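Local coordinates for peptidoglycan-recognition protein LB (Drosophila melanogaster, PDB 7NSZ) that hydrolyses the amide bond between N-acetylmuramoyl and L-alanine in bacterial peptidoglycan as a zinc-dependent amidase, probably scavenging biologically active peptidoglycan into inactive fragments, at residues A38-I43 with P104-K109. The protein carries 1 engineered substitution. Numbering follows the deposited sequence.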
ATOM      1  N   ALA A  38      12.312  -6.586  -1.247  1.00 11.72           N
ATOM      2  CA  ALA A  38      11.346  -6.841  -0.160  1.00 10.43           C
ATOM      3  C   ALA A  38      10.750  -8.231  -0.320  1.00 11.30           C
ATOM      4  O   ALA A  38      10.262  -8.570  -1.376  1.00 12.26           O
ATOM      5  CB  ALA A  38      10.239  -5.838  -0.218  1.00 11.22           C
ATOM      6  N   PRO A  39      10.749  -9.051   0.743  1.00 11.81           N
ATOM      7  CA  PRO A  39      10.174 -10.377   0.636  1.00 12.58           C
ATOM      8  C   PRO A  39       8.661 -10.412   0.808  1.00 11.16           C
ATOM      9  O   PRO A  39       8.110 -11.448   0.530  1.00 12.26           O
ATOM     10  CB  PRO A  39      10.895 -11.142   1.762  1.00 12.71           C
ATOM     11  CG  PRO A  39      11.216 -10.103   2.762  1.00 14.32           C
ATOM     12  CD  PRO A  39      11.591  -8.886   1.944  1.00 12.95           C
ATOM     13  N   TYR A  40       8.027  -9.301   1.246  1.00 10.31           N
ATOM     14  CA  TYR A  40       6.565  -9.232   1.427  1.00  9.57           C
ATOM     15  C   TYR A  40       5.965  -8.012   0.754  1.00  9.44           C
ATOM     16  O   TYR A  40       6.582  -6.926   0.661  1.00  9.27           O
ATOM     17  CB  TYR A  40       6.201  -9.157   2.902  1.00 10.57           C
ATOM     18  CG  TYR A  40       6.626 -10.378   3.676  1.00 12.78           C
ATOM     19  CD1 TYR A  40       7.859 -10.421   4.298  1.00 13.42           C
ATOM     20  CD2 TYR A  40       5.835 -11.523   3.680  1.00 13.32           C
ATOM     21  CE1 TYR A  40       8.271 -11.552   4.993  1.00 15.31           C
ATOM     22  CE2 TYR A  40       6.235 -12.659   4.367  1.00 15.02           C
ATOM     23  CZ  TYR A  40       7.443 -12.666   5.007  1.00 15.54           C
ATOM     24  OH  TYR A  40       7.759 -13.828   5.676  1.00 20.05           O
ATOM     25  N   VAL A  41       4.732  -8.212   0.329  1.00  8.57           N
ATOM     26  CA  VAL A  41       3.819  -7.137  -0.115  1.00  8.90           C
ATOM     27  C   VAL A  41       2.608  -7.223   0.793  1.00  9.58           C
ATOM     28  O   VAL A  41       1.990  -8.306   0.872  1.00 10.36           O
ATOM     29  CB  VAL A  41       3.436  -7.253  -1.590  1.00  9.51           C
ATOM     30  CG1 VAL A  41       2.416  -6.212  -1.977  1.00 10.09           C
ATOM     31  CG2 VAL A  41       4.639  -7.213  -2.495  1.00 10.79           C
ATOM     32  N   ILE A  42       2.285  -6.125   1.463  1.00  9.34           N
ATOM     33  CA  ILE A  42       1.113  -6.083   2.381  1.00  9.84           C
ATOM     34  C   ILE A  42       0.095  -5.143   1.789  1.00  9.29           C
ATOM     35  O   ILE A  42       0.380  -3.960   1.516  1.00  8.39           O
ATOM     36  CB  ILE A  42       1.461  -5.618   3.792  1.00 10.49           C
ATOM     37  CG1 ILE A  42       2.741  -6.227   4.324  1.00 12.46           C
ATOM     38  CG2 ILE A  42       0.296  -5.778   4.735  1.00  9.71           C
ATOM     39  CD1 ILE A  42       2.720  -7.677   4.450  1.00 14.81           C
ATOM     40  N   ILE A  43      -1.121  -5.623   1.629  1.00  8.13           N
ATOM     41  CA  ILE A  43      -2.245  -4.838   1.085  1.00  8.64           C
ATOM     42  C   ILE A  43      -3.110  -4.272   2.185  1.00  8.49           C
ATOM     43  O   ILE A  43      -3.439  -4.985   3.157  1.00  9.20           O
ATOM     44  CB  ILE A  43      -3.104  -5.688   0.116  1.00  9.18           C
ATOM     45  CG1 ILE A  43      -2.266  -6.306  -0.996  1.00  9.41           C
ATOM     46  CG2 ILE A  43      -4.261  -4.901  -0.415  1.00 10.29           C
ATOM     47  CD1 ILE A  43      -1.522  -5.321  -1.860  1.00  9.98           C
ATOM     48  N   PRO A 104       3.170  -3.774  11.650  1.00 12.28           N
ATOM     49  CA  PRO A 104       4.154  -4.187  12.670  1.00 12.27           C
ATOM     50  C   PRO A 104       4.827  -5.525  12.345  1.00 10.59           C
ATOM     51  O   PRO A 104       4.138  -6.455  11.941  1.00 12.00           O
ATOM     52  CB  PRO A 104       3.287  -4.259  13.941  1.00 13.21           C
ATOM     53  CG  PRO A 104       2.160  -3.273  13.707  1.00 12.92           C
ATOM     54  CD  PRO A 104       1.882  -3.352  12.198  1.00 12.36           C
ATOM     55  N   LYS A 105       6.136  -5.572  12.496  1.00 12.32           N
ATOM     56  CA  LYS A 105       7.012  -6.736  12.261  1.00 14.96           C
ATOM     57  C   LYS A 105       7.312  -6.886  10.770  1.00 15.43           C
ATOM     58  O   LYS A 105       8.215  -7.686  10.448  1.00 14.79           O
ATOM     59  CB  LYS A 105       6.403  -8.069  12.737  1.00 17.26           C
ATOM     60  CG  LYS A 105       5.849  -8.130  14.139  1.00 19.85           C
ATOM     61  CD  LYS A 105       6.945  -8.042  15.104  1.00 23.45           C
ATOM     62  CE  LYS A 105       6.508  -8.345  16.521  1.00 24.18           C
ATOM     63  NZ  LYS A 105       7.674  -8.416  17.416  1.00 29.59           N
ATOM     64  N   TYR A 106       6.687  -6.091   9.884  1.00 12.00           N
ATOM     65  CA  TYR A 106       6.969  -6.168   8.432  1.00 12.12           C
ATOM     66  C   TYR A 106       7.444  -4.854   7.843  1.00 11.54           C
ATOM     67  O   TYR A 106       7.654  -4.774   6.633  1.00 11.42           O
ATOM     68  CB  TYR A 106       5.714  -6.620   7.694  1.00 11.90           C
ATOM     69  CG  TYR A 106       5.391  -8.069   7.959  1.00 11.80           C
ATOM     70  CD1 TYR A 106       4.747  -8.484   9.115  1.00 13.55           C
ATOM     71  CD2 TYR A 106       5.766  -9.035   7.053  1.00 13.49           C
ATOM     72  CE1 TYR A 106       4.461  -9.819   9.346  1.00 14.47           C
ATOM     73  CE2 TYR A 106       5.545 -10.378   7.278  1.00 14.76           C
ATOM     74  CZ  TYR A 106       4.870 -10.761   8.419  1.00 14.33           C
ATOM     75  OH  TYR A 106       4.584 -12.081   8.623  1.00 17.48           O
ATOM     76  N   ASN A 107       7.553  -3.795   8.652  1.00 11.42           N
ATOM     77  CA  ASN A 107       7.801  -2.447   8.084  1.00 11.22           C
ATOM     78  C   ASN A 107       9.153  -2.346   7.405  1.00 11.46           C
ATOM     79  O   ASN A 107       9.294  -1.588   6.429  1.00 11.23           O
ATOM     80  CB  ASN A 107       7.659  -1.391   9.174  1.00 10.51           C
ATOM     81  CG  ASN A 107       6.212  -1.151   9.514  1.00 11.15           C
ATOM     82  OD1 ASN A 107       5.351  -1.041   8.633  1.00 11.30           O
ATOM     83  ND2 ASN A 107       5.929  -1.031  10.799  1.00 11.89           N
ATOM     84  N   ASP A 108      10.144  -3.123   7.854  1.00 12.01           N
ATOM     85  CA  ASP A 108      11.500  -3.085   7.257  1.00 12.76           C
ATOM     86  C   ASP A 108      11.688  -4.250   6.274  1.00 13.22           C
ATOM     87  O   ASP A 108      12.835  -4.537   5.953  1.00 13.75           O
ATOM     88  CB  ASP A 108      12.563  -3.167   8.361  1.00 15.06           C
ATOM     89  CG  ASP A 108      12.530  -4.528   9.073  1.00 17.13           C
ATOM     90  OD1 ASP A 108      11.584  -5.342   8.881  1.00 17.47           O
ATOM     91  OD2 ASP A 108      13.440  -4.743   9.902  1.00 21.23           O
ATOM     92  N   LYS A 109      10.621  -4.857   5.764  1.00 13.02           N
ATOM     93  CA  LYS A 109      10.795  -6.015   4.844  1.00 12.02           C
ATOM     94  C   LYS A 109       9.587  -6.153   3.910  1.00 10.75           C
ATOM     95  O   LYS A 109       9.279  -7.253   3.418  1.00 11.50           O
ATOM     96  CB  LYS A 109      10.997  -7.289   5.669  1.00 13.65           C
ATOM     97  CG  LYS A 109       9.863  -7.605   6.620  1.00 15.06           C
ATOM     98  CD  LYS A 109       9.976  -8.936   7.378  1.00 19.29           C
ATOM     99  CE  LYS A 109      11.123  -8.960   8.359  1.00 20.85           C
ATOM    100  NZ  LYS A 109      10.873  -8.134   9.562  1.00 26.03           N
TER
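The backbone N of Tyr40 lies 3.2 Å from the carbonyl O of Lys109, in a somewhat bent hydrogen bond to the last residue of a type I turn that runs from Tyr106 and is closed by the backbone hydrogen bond from Lys109 N to Tyr106 O. That same carbonyl oxygen of Lys109 lies against Pro39, whose CD is 3.2 Å from it. Beyond this single bond, the contact illustrates how two aromatic rings can join a loop to a strand. Tyr106 drives its CD2–CE2 edge into one face of the Tyr40 ring, a T-shaped pair with centroids 4.8 Å apart and planes at 89°; Tyr106 CE2 sits above the middle of the Tyr40 ring. Each tyrosine holds CG anti to its carbonyl carbon (chi1 -63° in Tyr40), which brings the rings together.

In this mixed-sheet fold of the N-acetylmuramoyl-L-alanine amidase 2 family, strand 38-45 runs parallel to 110-115 and 149-153, and 104-109 is the loop leading into 110-115. The strand carries His44, a zinc ligand; two residues earlier, Ile42 sets CD1 4.2 Å from Tyr106 CD2 and also packs near His44 and His154.

The aliphatic part of Lys109 runs alongside Tyr40, Lys109 CD lying 3.9 Å from Tyr40 CE1. Bends at chi3 and chi4 then fold Lys109 NZ back onto its own loop, where it makes a hydrogen bond to Lys105 O (2.8 Å) and a salt bridge to Asp108 through the syn lone pair of OD1. An alanine in place of Tyr40 would remove the face that receives Tyr106 and is likely to leave that ring freer to turn, with the Lys109 methylenes less well packed.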